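Local coordinates for protein galactitol 1-phosphate 5-dehydrogenase (Escherichia coli, PDB 4UEJ) that catalyses the NAD-dependent, zinc-requiring oxidation of galactitol 1-phosphate to D-tagatose 6-phosphate, at residues Ile233-Thr236 / Gln241-Glu244; Pro88-Pro93 / Gly98-Cys103; Gly140-Pro145 / Leu311-Leu316; Leu200-Ser203 / Gln208-Asn211. One frame throughout, in Å; residues are numbered along the deposited sequence. Where two conformers were deposited one is given.

In the fold
Following the chain from its N terminus, interaction 2 comes first, closing the short zinc lobe of the GroES-like domain across residues 88-103. Interaction 3 then joins the start of helix 143-155 to the loop before strand 317-321, across the passage between the two domains, and its large loop encloses interactions 4 and 1. These two follow one another without crossing: 200-203 meets 208-211, and 233-236 later meets 241-244. Both fasten helices to the parallel sheet, interaction 4 at its edge strand 208-211 and interaction 1 at the inner strand 231-235. Interactions 3 and 4 touch through Pro315 and Leu200; interaction 2 lies on the opposite side of the chain's centre from both, its centre about 27 Å from that of interaction 3.

Interaction 1: Ile233-Thr236 / Gln241-Glu244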
loop_
_atom_site.group_PDB
_atom_site.type_symbol
_atom_site.label_atom_id
_atom_site.label_comp_id
_atom_site.label_asym_id
_atom_site.label_seq_id
_atom_site.Cartn_x
_atom_site.Cartn_y
_atom_site.Cartn_z
ATOM N N ILE A 233 8.580 -7.433 1.777
ATOM C CA ILE A 233 9.182 -6.790 2.920
ATOM C C ILE A 233 8.158 -6.755 4.051
ATOM O O ILE A 233 7.038 -6.280 3.867
ATOM C CB ILE A 233 9.633 -5.366 2.567
ATOM C CG1 ILE A 233 10.521 -5.366 1.310
ATOM C CG2 ILE A 233 10.306 -4.709 3.741
ATOM C CD1 ILE A 233 10.892 -3.975 0.809
ATOM N N LEU A 234 8.516 -7.287 5.206
ATOM C CA LEU A 234 7.623 -7.184 6.358
ATOM C C LEU A 234 8.184 -6.174 7.330
ATOM O O LEU A 234 9.287 -6.349 7.852
ATOM C CB LEU A 234 7.461 -8.525 7.070
ATOM C CG LEU A 234 6.318 -9.434 6.650
ATOM C CD1 LEU A 234 6.515 -9.867 5.202
ATOM C CD2 LEU A 234 6.253 -10.631 7.604
ATOM N N GLU A 235 7.429 -5.116 7.567
ATOM C CA GLU A 235 7.781 -4.105 8.543
ATOM C C GLU A 235 7.198 -4.529 9.882
ATOM O O GLU A 235 5.985 -4.432 10.083
ATOM C CB GLU A 235 7.246 -2.724 8.120
ATOM C CG GLU A 235 8.031 -1.565 8.700
ATOM C CD GLU A 235 8.116 -1.645 10.211
ATOM O OE1 GLU A 235 7.065 -1.549 10.885
ATOM O OE2 GLU A 235 9.225 -1.882 10.720
ATOM N N THR A 236 8.055 -4.977 10.802
ATOM C CA THR A 236 7.577 -5.449 12.102
ATOM C C THR A 236 7.975 -4.534 13.259
ATOM O O THR A 236 7.495 -4.715 14.378
ATOM C CB THR A 236 8.089 -6.877 12.411
ATOM O OG1 THR A 236 9.486 -6.850 12.737
ATOM C CG2 THR A 236 7.875 -7.784 11.206
ATOM N N GLN A 241 10.884 5.388 11.250
ATOM C CA GLN A 241 12.129 5.237 10.513
ATOM C C GLN A 241 12.157 3.940 9.706
ATOM O O GLN A 241 12.750 3.886 8.636
ATOM C CB GLN A 241 13.332 5.283 11.462
ATOM C CG GLN A 241 13.473 6.579 12.254
ATOM C CD GLN A 241 12.764 6.530 13.601
ATOM O OE1 GLN A 241 11.753 5.847 13.762
ATOM N NE2 GLN A 241 13.307 7.249 14.584
ATOM N N THR A 242 11.516 2.893 10.206
ATOM C CA THR A 242 11.588 1.617 9.499
ATOM C C THR A 242 10.568 1.530 8.374
ATOM O O THR A 242 10.833 0.872 7.377
ATOM C CB THR A 242 11.415 0.400 10.441
ATOM O OG1 THR A 242 10.178 0.495 11.165
ATOM C CG2 THR A 242 12.584 0.304 11.420
ATOM N N VAL A 243 9.410 2.185 8.515
ATOM C CA VAL A 243 8.462 2.294 7.401
ATOM C C VAL A 243 9.107 3.059 6.257
ATOM O O VAL A 243 9.058 2.632 5.104
ATOM C CB VAL A 243 7.147 3.007 7.800
ATOM C CG1 VAL A 243 6.212 3.100 6.595
ATOM C CG2 VAL A 243 6.469 2.290 8.947
ATOM N N GLU A 244 9.710 4.202 6.581
ATOM C CA GLU A 244 10.473 4.970 5.602
ATOM C C GLU A 244 11.576 4.130 4.963
ATOM O O GLU A 244 11.757 4.154 3.742
ATOM C CB GLU A 244 11.079 6.213 6.256
ATOM C CG GLU A 244 11.948 7.052 5.345
ATOM C CD GLU A 244 12.559 8.245 6.069
ATOM O OE1 GLU A 244 13.073 8.063 7.192
ATOM O OE2 GLU A 244 12.520 9.363 5.521
#
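Glu235, the last residue of strand 231-235, reaches across to Thr242 in the first turn of helix 240-249, and the two side chains cross at about a right angle. The carboxylate does the touching: its OE2 lies 2.6 Å from OG1 of Thr242. The backbone O of Val239 is a second acceptor within reach of that hydroxyl, whose single proton could serve either one. Glu235 gets there by a bend. CG stands anti to the backbone N (chi1 -155°), and a turn at chi2 of -55° then swings the carboxylate toward the helix. OE2 accepts from the backbone N of Ala237, and OE1 from that of Gly238, so the turn between strand and helix is folded round the carboxylate. These N-H groups, close to the start of a helix, would be expected to favour the ionised form.

The aliphatic part of the glutamate has its own partner. Its CG is in van der Waals proximity to the backbone N of Val243, at 4.0 Å, and makes a looser apolar contact with CG2 of Val243, at 4.2 Å. Replaced by an alanine, Glu235 would lose its carboxylate, which is likely to leave the N-H groups of Ala237 and Gly238 without their acceptors.

Such a strand-to-helix tie belongs to a beta-alpha-beta unit of the Rossmann type, here strand 231-235, helix 240-249 and strand 255-258. Strands 163-167 and 255-258 flank the glutamate's strand, Ile167 and Leu258 packing on Thr242 and Glu235 respectively, while Phe273 of the second subunit packs on Val243.

Interaction 2: Pro88-Pro93 / Gly98-Cys103. With ZN (zinc ion), chain C.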
loop_
_atom_site.group_PDB
_atom_site.type_symbol
_atom_site.label_atom_id
_atom_site.label_comp_id
_atom_site.label_asym_id
_atom_site.label_seq_id
_atom_site.Cartn_x
_atom_site.Cartn_y
_atom_site.Cartn_z
ATOM N N PRO A 88 -14.428 -12.284 17.479
ATOM C CA PRO A 88 -15.333 -11.540 16.601
ATOM C C PRO A 88 -16.790 -11.837 16.950
ATOM O O PRO A 88 -17.077 -12.807 17.673
ATOM C CB PRO A 88 -14.980 -12.048 15.199
ATOM C CG PRO A 88 -14.297 -13.330 15.393
ATOM C CD PRO A 88 -13.742 -13.387 16.788
ATOM N N CYS A 89 -17.702 -11.019 16.435
ATOM C CA CYS A 89 -19.129 -11.191 16.717
ATOM C C CYS A 89 -19.739 -12.285 15.837
ATOM O O CYS A 89 -20.763 -12.887 16.203
ATOM C CB CYS A 89 -19.884 -9.866 16.529
ATOM S SG CYS A 89 -20.322 -9.437 14.812
ATOM N N PHE A 90 -19.104 -12.516 14.685
ATOM C CA PHE A 90 -19.475 -13.544 13.705
ATOM C C PHE A 90 -20.797 -13.305 12.990
ATOM O O PHE A 90 -21.283 -14.191 12.275
ATOM C CB PHE A 90 -19.518 -14.932 14.357
ATOM C CG PHE A 90 -18.178 -15.447 14.752
ATOM C CD1 PHE A 90 -17.225 -15.734 13.794
ATOM C CD2 PHE A 90 -17.875 -15.667 16.087
ATOM C CE1 PHE A 90 -15.984 -16.215 14.163
ATOM C CE2 PHE A 90 -16.639 -16.145 16.462
ATOM C CZ PHE A 90 -15.697 -16.428 15.498
ATOM N N THR A 91 -21.385 -12.125 13.162
ATOM C CA THR A 91 -22.698 -11.875 12.565
ATOM C C THR A 91 -22.818 -10.540 11.826
ATOM O O THR A 91 -23.865 -10.254 11.258
ATOM C CB THR A 91 -23.813 -11.923 13.630
ATOM O OG1 THR A 91 -23.623 -10.862 14.572
ATOM C CG2 THR A 91 -23.801 -13.268 14.357
ATOM N N CYS A 92 -21.763 -9.730 11.838
ATOM C CA CYS A 92 -21.768 -8.470 11.083
ATOM C C CYS A 92 -21.292 -8.750 9.659
ATOM O O CYS A 92 -20.742 -9.816 9.401
ATOM C CB CYS A 92 -20.876 -7.428 11.747
ATOM S SG CYS A 92 -19.113 -7.824 11.655
ATOM N N PRO A 93 -21.515 -7.805 8.726
ATOM C CA PRO A 93 -21.113 -8.058 7.337
ATOM C C PRO A 93 -19.630 -8.368 7.176
ATOM O O PRO A 93 -19.298 -9.243 6.384
ATOM C CB PRO A 93 -21.472 -6.747 6.627
ATOM C CG PRO A 93 -22.615 -6.217 7.410
ATOM C CD PRO A 93 -22.299 -6.560 8.846
ATOM N N GLY A 98 -15.446 -12.939 6.352
ATOM C CA GLY A 98 -14.186 -13.472 6.837
ATOM C C GLY A 98 -13.214 -12.377 7.233
ATOM O O GLY A 98 -12.038 -12.640 7.484
ATOM N N PHE A 99 -13.710 -11.145 7.297
ATOM C CA PHE A 99 -12.907 -10.011 7.719
ATOM C C PHE A 99 -12.995 -9.817 9.233
ATOM O O PHE A 99 -13.516 -8.809 9.702
ATOM C CB PHE A 99 -13.371 -8.741 7.005
ATOM C CG PHE A 99 -13.271 -8.811 5.505
ATOM C CD1 PHE A 99 -12.429 -9.727 4.887
ATOM C CD2 PHE A 99 -14.008 -7.953 4.716
ATOM C CE1 PHE A 99 -12.329 -9.786 3.514
ATOM C CE2 PHE A 99 -13.910 -7.999 3.339
ATOM C CZ PHE A 99 -13.076 -8.920 2.735
ATOM N N TYR A 100 -12.475 -10.776 9.991
ATOM C CA TYR A 100 -12.736 -10.822 11.433
ATOM C C TYR A 100 -12.056 -9.694 12.163
ATOM O O TYR A 100 -12.571 -9.170 13.155
ATOM C CB TYR A 100 -12.272 -12.148 12.013
ATOM C CG TYR A 100 -12.934 -13.334 11.362
ATOM C CD1 TYR A 100 -14.290 -13.570 11.528
ATOM C CD2 TYR A 100 -12.195 -14.235 10.598
ATOM C CE1 TYR A 100 -14.901 -14.655 10.933
ATOM C CE2 TYR A 100 -12.796 -15.324 10.002
ATOM C CZ TYR A 100 -14.149 -15.530 10.171
ATOM O OH TYR A 100 -14.757 -16.614 9.580
ATOM N N SER A 101 -10.891 -9.314 11.660
ATOM C CA SER A 101 -10.120 -8.266 12.291
ATOM C C SER A 101 -10.690 -6.880 11.996
ATOM O O SER A 101 -10.226 -5.885 12.554
ATOM C CB SER A 101 -8.660 -8.372 11.847
ATOM O OG SER A 101 -8.178 -9.659 12.201
ATOM N N GLN A 102 -11.712 -6.826 11.143
ATOM C CA GLN A 102 -12.444 -5.587 10.920
ATOM C C GLN A 102 -13.818 -5.611 11.582
ATOM O O GLN A 102 -14.649 -4.729 11.340
ATOM C CB GLN A 102 -12.597 -5.300 9.418
ATOM C CG GLN A 102 -11.293 -4.847 8.744
ATOM C CD GLN A 102 -10.352 -6.000 8.465
ATOM O OE1 GLN A 102 -10.764 -7.034 7.947
ATOM N NE2 GLN A 102 -9.079 -5.832 8.818
ATOM N N CYS A 103 -14.062 -6.615 12.414
ATOM C CA CYS A 103 -15.300 -6.631 13.190
ATOM C C CYS A 103 -15.351 -5.370 14.059
ATOM O O CYS A 103 -14.363 -5.016 14.697
ATOM C CB CYS A 103 -15.382 -7.892 14.055
ATOM S SG CYS A 103 -16.850 -7.942 15.063
HETATM ZN ZN ZN C . -18.407 -9.048 13.512
#
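Phe90 and Tyr100 meet at a slant: their planes are inclined at 67° and the ring centroids lie 5.7 Å apart. The nearest approach is CE1 of Phe90 to CE1 of Tyr100, at 3.7 Å. One face of the phenylalanine is covered by Pro88 CG, displaced toward the ring's rim, and one face of the tyrosine by Gly98 CA, likewise off centre. Pro88 also joins the two segments directly, its CG lying 3.9 Å from Tyr100 CD1. Outside the two segments, the indole of Trp294 makes edge-to-face pairs with both rings.

Beside this apolar cluster sits a zinc ion. Cys89, Cys92 and Cys103 each bind it through SG; the zinc lies 2.3 Å from Cys92 SG. The zinc is 2.5 Å from Cys103 SG, and Cys95 is the fourth ligand. Cys103 carries its sulfur anti to the backbone N (chi1 178°), a setting that directs SG across to the metal and to the opposing segment. There the backbone N of Cys89 donates to Cys103 SG over 3.5 Å with an angle of 160°. A second bond of this kind, 3.3 Å from Thr91 N to Cys89 SG, is nearly straight. Such N-H···S bonds would be expected to ease the negative charge gathered on the thiolates. Cys92 is the N-cap of helix 93-96, its sulfur capping a backbone N-H of the first turn, and Gly98, with positive phi, ends that helix in a Schellman motif.

Four cysteines closely spaced along one loop are the hallmark of the structural zinc lobe of zinc-containing alcohol dehydrogenases.

Interaction 3: Gly140-Pro145 / Leu311-Leu316; sequences GAFIEP and LSLEPL
Phe142, in the segment that runs into helix 143-155, packs against Leu313 in the loop leading to strand 317-321, and so joins two places where the chain passes between the catalytic and Rossmann domains of the alcohol dehydrogenase fold. The tight part is the overlap of these two side chains, which run past each other in opposite directions. Leu313 CB stands over the middle of one face of the phenyl ring, 4.3 Å above its plane. The two methyls lie against the CB end of the ring, Leu313 CD1 3.7 Å from Phe142 CD1 and Leu313 CD2 3.9 Å from Phe142 CG. Leu306 of helix 297-307 also packs on Leu313.

With a serine in place of Phe142 the ring would be gone, and Leu313 is likely to face a gap where its methyl groups now rest. Glu144, two residues on, takes no part in this contact and touches His59 of the catalytic zinc site, where it is probably a ligand, as in relatives.

On the outer side, Glu314 and Pro315 are exposed and take no part in the contact; Glu314 instead forms a salt bridge with Arg320. The contact of Leu316 with the ring is the looser one: it crosses the ring at a slant and a single methyl approaches, CD1 at 4.2 Å from Phe142 CE2.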
loop_
_atom_site.group_PDB
_atom_site.type_symbol
_atom_site.label_atom_id
_atom_site.label_comp_id
_atom_site.label_asym_id
_atom_site.label_seq_id
_atom_site.Cartn_x
_atom_site.Cartn_y
_atom_site.Cartn_z
ATOM N N GLY A 140 3.174 -23.774 22.955
ATOM C CA GLY A 140 1.857 -23.319 22.547
ATOM C C GLY A 140 1.697 -21.822 22.681
ATOM O O GLY A 140 0.885 -21.209 21.975
ATOM N N ALA A 141 2.463 -21.228 23.589
ATOM C CA ALA A 141 2.409 -19.780 23.787
ATOM C C ALA A 141 2.983 -19.018 22.606
ATOM O O ALA A 141 2.864 -17.791 22.538
ATOM C CB ALA A 141 3.142 -19.385 25.055
ATOM N N PHE A 142 3.583 -19.730 21.657
ATOM C CA PHE A 142 4.190 -19.041 20.521
ATOM C C PHE A 142 3.333 -19.110 19.279
ATOM O O PHE A 142 3.646 -18.463 18.277
ATOM C CB PHE A 142 5.580 -19.613 20.217
ATOM C CG PHE A 142 6.636 -19.151 21.174
ATOM C CD1 PHE A 142 6.851 -19.826 22.358
ATOM C CD2 PHE A 142 7.390 -18.020 20.901
ATOM C CE1 PHE A 142 7.828 -19.402 23.250
ATOM C CE2 PHE A 142 8.365 -17.591 21.790
ATOM C CZ PHE A 142 8.579 -18.284 22.970
ATOM N N ILE A 143 2.246 -19.876 19.339
ATOM C CA ILE A 143 1.416 -20.029 18.146
ATOM C C ILE A 143 0.817 -18.706 17.688
ATOM O O ILE A 143 0.867 -18.388 16.500
ATOM C CB ILE A 143 0.299 -21.041 18.374
ATOM C CG1 ILE A 143 0.913 -22.424 18.552
ATOM C CG2 ILE A 143 -0.678 -21.050 17.198
ATOM C CD1 ILE A 143 -0.107 -23.514 18.507
ATOM N N GLU A 144 0.257 -17.940 18.620
ATOM C CA GLU A 144 -0.326 -16.656 18.282
ATOM C C GLU A 144 0.709 -15.704 17.629
ATOM O O GLU A 144 0.441 -15.163 16.544
ATOM C CB GLU A 144 -0.984 -16.048 19.529
ATOM C CG GLU A 144 -2.015 -14.973 19.241
ATOM C CD GLU A 144 -1.411 -13.609 19.073
ATOM O OE1 GLU A 144 -0.196 -13.463 19.317
ATOM O OE2 GLU A 144 -2.148 -12.680 18.671
ATOM N N PRO A 145 1.903 -15.529 18.240
ATOM C CA PRO A 145 2.847 -14.643 17.541
ATOM C C PRO A 145 3.370 -15.201 16.201
ATOM O O PRO A 145 3.657 -14.391 15.299
ATOM C CB PRO A 145 3.989 -14.460 18.568
ATOM C CG PRO A 145 3.795 -15.524 19.587
ATOM C CD PRO A 145 2.315 -15.770 19.637
ATOM N N LEU A 311 10.534 -24.674 13.121
ATOM C CA LEU A 311 10.666 -23.453 13.893
ATOM C C LEU A 311 11.496 -23.718 15.137
ATOM O O LEU A 311 11.496 -24.825 15.669
ATOM C CB LEU A 311 9.287 -22.896 14.269
ATOM C CG LEU A 311 8.307 -22.619 13.126
ATOM C CD1 LEU A 311 7.096 -21.845 13.618
ATOM C CD2 LEU A 311 8.973 -21.856 11.983
ATOM N N SER A 312 12.227 -22.710 15.589
ATOM C CA SER A 312 13.042 -22.862 16.780
ATOM C C SER A 312 12.674 -21.795 17.801
ATOM O O SER A 312 12.870 -20.610 17.558
ATOM C CB SER A 312 14.522 -22.783 16.398
ATOM O OG SER A 312 15.359 -22.877 17.528
ATOM N N LEU A 313 12.143 -22.206 18.948
ATOM C CA LEU A 313 11.638 -21.238 19.922
ATOM C C LEU A 313 12.605 -20.953 21.067
ATOM O O LEU A 313 12.675 -19.826 21.561
ATOM C CB LEU A 313 10.307 -21.719 20.510
ATOM C CG LEU A 313 9.248 -22.169 19.514
ATOM C CD1 LEU A 313 8.024 -22.693 20.271
ATOM C CD2 LEU A 313 8.884 -21.007 18.583
ATOM N N GLU A 314 13.344 -21.967 21.506
ATOM C CA GLU A 314 14.216 -21.785 22.662
ATOM C C GLU A 314 15.124 -20.537 22.582
ATOM O O GLU A 314 15.239 -19.807 23.568
ATOM C CB GLU A 314 15.072 -23.042 22.884
ATOM C CG GLU A 314 15.778 -23.059 24.229
ATOM C CD GLU A 314 14.810 -22.928 25.393
ATOM O OE1 GLU A 314 13.700 -23.498 25.313
ATOM O OE2 GLU A 314 15.154 -22.239 26.375
ATOM N N PRO A 315 15.756 -20.274 21.415
ATOM C CA PRO A 315 16.667 -19.121 21.399
ATOM C C PRO A 315 15.952 -17.792 21.577
ATOM O O PRO A 315 16.598 -16.803 21.894
ATOM C CB PRO A 315 17.311 -19.183 20.008
ATOM C CG PRO A 315 17.019 -20.541 19.482
ATOM C CD PRO A 315 15.769 -20.998 20.128
ATOM N N LEU A 316 14.638 -17.776 21.368
ATOM C CA LEU A 316 13.862 -16.549 21.455
ATOM C C LEU A 316 13.599 -16.126 22.892
ATOM O O LEU A 316 13.275 -14.964 23.152
ATOM C CB LEU A 316 12.518 -16.716 20.735
ATOM C CG LEU A 316 12.586 -17.129 19.269
ATOM C CD1 LEU A 316 11.193 -17.381 18.713
ATOM C CD2 LEU A 316 13.298 -16.053 18.479
#

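Interaction 4: Leu200-Ser203 / Gln208-Asn211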
loop_
_atom_site.group_PDB
_atom_site.type_symbol
_atom_site.label_atom_id
_atom_site.label_comp_id
_atom_site.label_asym_id
_atom_site.label_seq_id
_atom_site.Cartn_x
_atom_site.Cartn_y
_atom_site.Cartn_z
ATOM N N LEU A 200 21.594 -14.197 15.427
ATOM C CA LEU A 200 20.467 -15.091 15.632
ATOM C C LEU A 200 19.629 -15.203 14.364
ATOM O O LEU A 200 19.222 -16.296 13.955
ATOM C CB LEU A 200 19.607 -14.594 16.796
ATOM C CG LEU A 200 18.721 -15.632 17.474
ATOM C CD1 LEU A 200 19.566 -16.833 17.927
ATOM C CD2 LEU A 200 18.019 -15.027 18.684
ATOM N N ALA A 201 19.369 -14.064 13.731
ATOM C CA ALA A 201 18.608 -14.083 12.488
ATOM C C ALA A 201 19.282 -14.977 11.440
ATOM O O ALA A 201 18.614 -15.739 10.759
ATOM C CB ALA A 201 18.422 -12.650 11.948
ATOM N N LYS A 202 20.606 -14.892 11.317
ATOM C CA LYS A 202 21.329 -15.759 10.390
ATOM C C LYS A 202 21.196 -17.239 10.776
ATOM O O LYS A 202 21.085 -18.094 9.899
ATOM C CB LYS A 202 22.818 -15.384 10.316
ATOM C CG LYS A 202 23.104 -13.973 9.807
ATOM C CD LYS A 202 24.500 -13.545 10.223
ATOM C CE LYS A 202 24.788 -12.118 9.814
ATOM N NZ LYS A 202 25.273 -12.055 8.416
ATOM N N SER A 203 21.198 -17.523 12.078
ATOM C CA SER A 203 21.043 -18.898 12.555
ATOM C C SER A 203 19.665 -19.459 12.219
ATOM O O SER A 203 19.485 -20.674 12.140
ATOM C CB SER A 203 21.290 -18.984 14.064
ATOM O OG SER A 203 20.143 -18.617 14.804
ATOM N N GLN A 208 21.536 -12.875 4.853
ATOM C CA GLN A 208 22.275 -11.666 5.191
ATOM C C GLN A 208 21.474 -10.763 6.118
ATOM O O GLN A 208 20.247 -10.875 6.197
ATOM C CB GLN A 208 22.648 -10.905 3.932
ATOM C CG GLN A 208 21.442 -10.332 3.228
ATOM C CD GLN A 208 21.782 -9.805 1.857
ATOM O OE1 GLN A 208 22.961 -9.633 1.516
ATOM N NE2 GLN A 208 20.757 -9.554 1.052
ATOM N N THR A 209 22.190 -9.884 6.815
ATOM C CA THR A 209 21.605 -8.945 7.762
ATOM C C THR A 209 22.191 -7.547 7.576
ATOM O O THR A 209 23.383 -7.389 7.305
ATOM C CB THR A 209 21.837 -9.376 9.224
ATOM O OG1 THR A 209 23.244 -9.490 9.486
ATOM C CG2 THR A 209 21.169 -10.717 9.508
ATOM N N PHE A 210 21.343 -6.534 7.713
ATOM C CA PHE A 210 21.778 -5.146 7.694
ATOM C C PHE A 210 21.495 -4.491 9.043
ATOM O O PHE A 210 20.362 -4.519 9.534
ATOM C CB PHE A 210 21.060 -4.354 6.591
ATOM C CG PHE A 210 21.162 -4.968 5.218
ATOM C CD1 PHE A 210 22.301 -5.656 4.823
ATOM C CD2 PHE A 210 20.126 -4.822 4.307
ATOM C CE1 PHE A 210 22.392 -6.207 3.550
ATOM C CE2 PHE A 210 20.208 -5.368 3.034
ATOM C CZ PHE A 210 21.347 -6.059 2.656
ATOM N N ASN A 211 22.524 -3.901 9.629
ATOM C CA ASN A 211 22.380 -3.078 10.819
ATOM C C ASN A 211 22.023 -1.661 10.405
ATOM O O ASN A 211 22.861 -0.952 9.857
ATOM C CB ASN A 211 23.677 -3.084 11.628
ATOM C CG ASN A 211 23.533 -2.416 12.980
ATOM O OD1 ASN A 211 22.925 -1.354 13.106
ATOM N ND2 ASN A 211 24.104 -3.038 14.006
HETATM O O HOH W 1 25.177 -10.301 6.652
#
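Apolar contact between helix 196-203 and strand 208-211 centres on Thr209, whose methyl group faces the helix. Its CG2 lies 3.8 Å from Lys202 CG and 4.2 Å from Ala201 CB, filling the angle between the lysine chain and the alanine. Lys202 runs across Thr209 at about a right angle. The torsion that puts OG1 between the backbone N and the carbonyl carbon (chi1 58°) turns the methyl toward the helix and the hydroxyl toward the far end of the lysine.

The polar link is indirect. Lys202 CE comes to 3.1 Å from Thr209 OG1, and although Lys202 NZ is 3.4 Å from the same Thr209 OG1, the angle is too poor for a hydrogen bond. A bend at chi4 of -85° carries the ammonium group instead to a water, which accepts from Lys202 NZ at a short 2.5 Å and from the backbone N of Thr209 at 3.0 Å. The water thus links the lysine to the backbone N of Thr209.

In the fold the contact belongs to the beta-alpha-beta unit of strand 187-192, helix 196-203 and strand 208-211. Ala190 of the adjoining strand touches both Ala201 and Thr209, so the helix covers the outermost pair of strands at this edge of the parallel sheet, while Phe210 turns to helix 217-223.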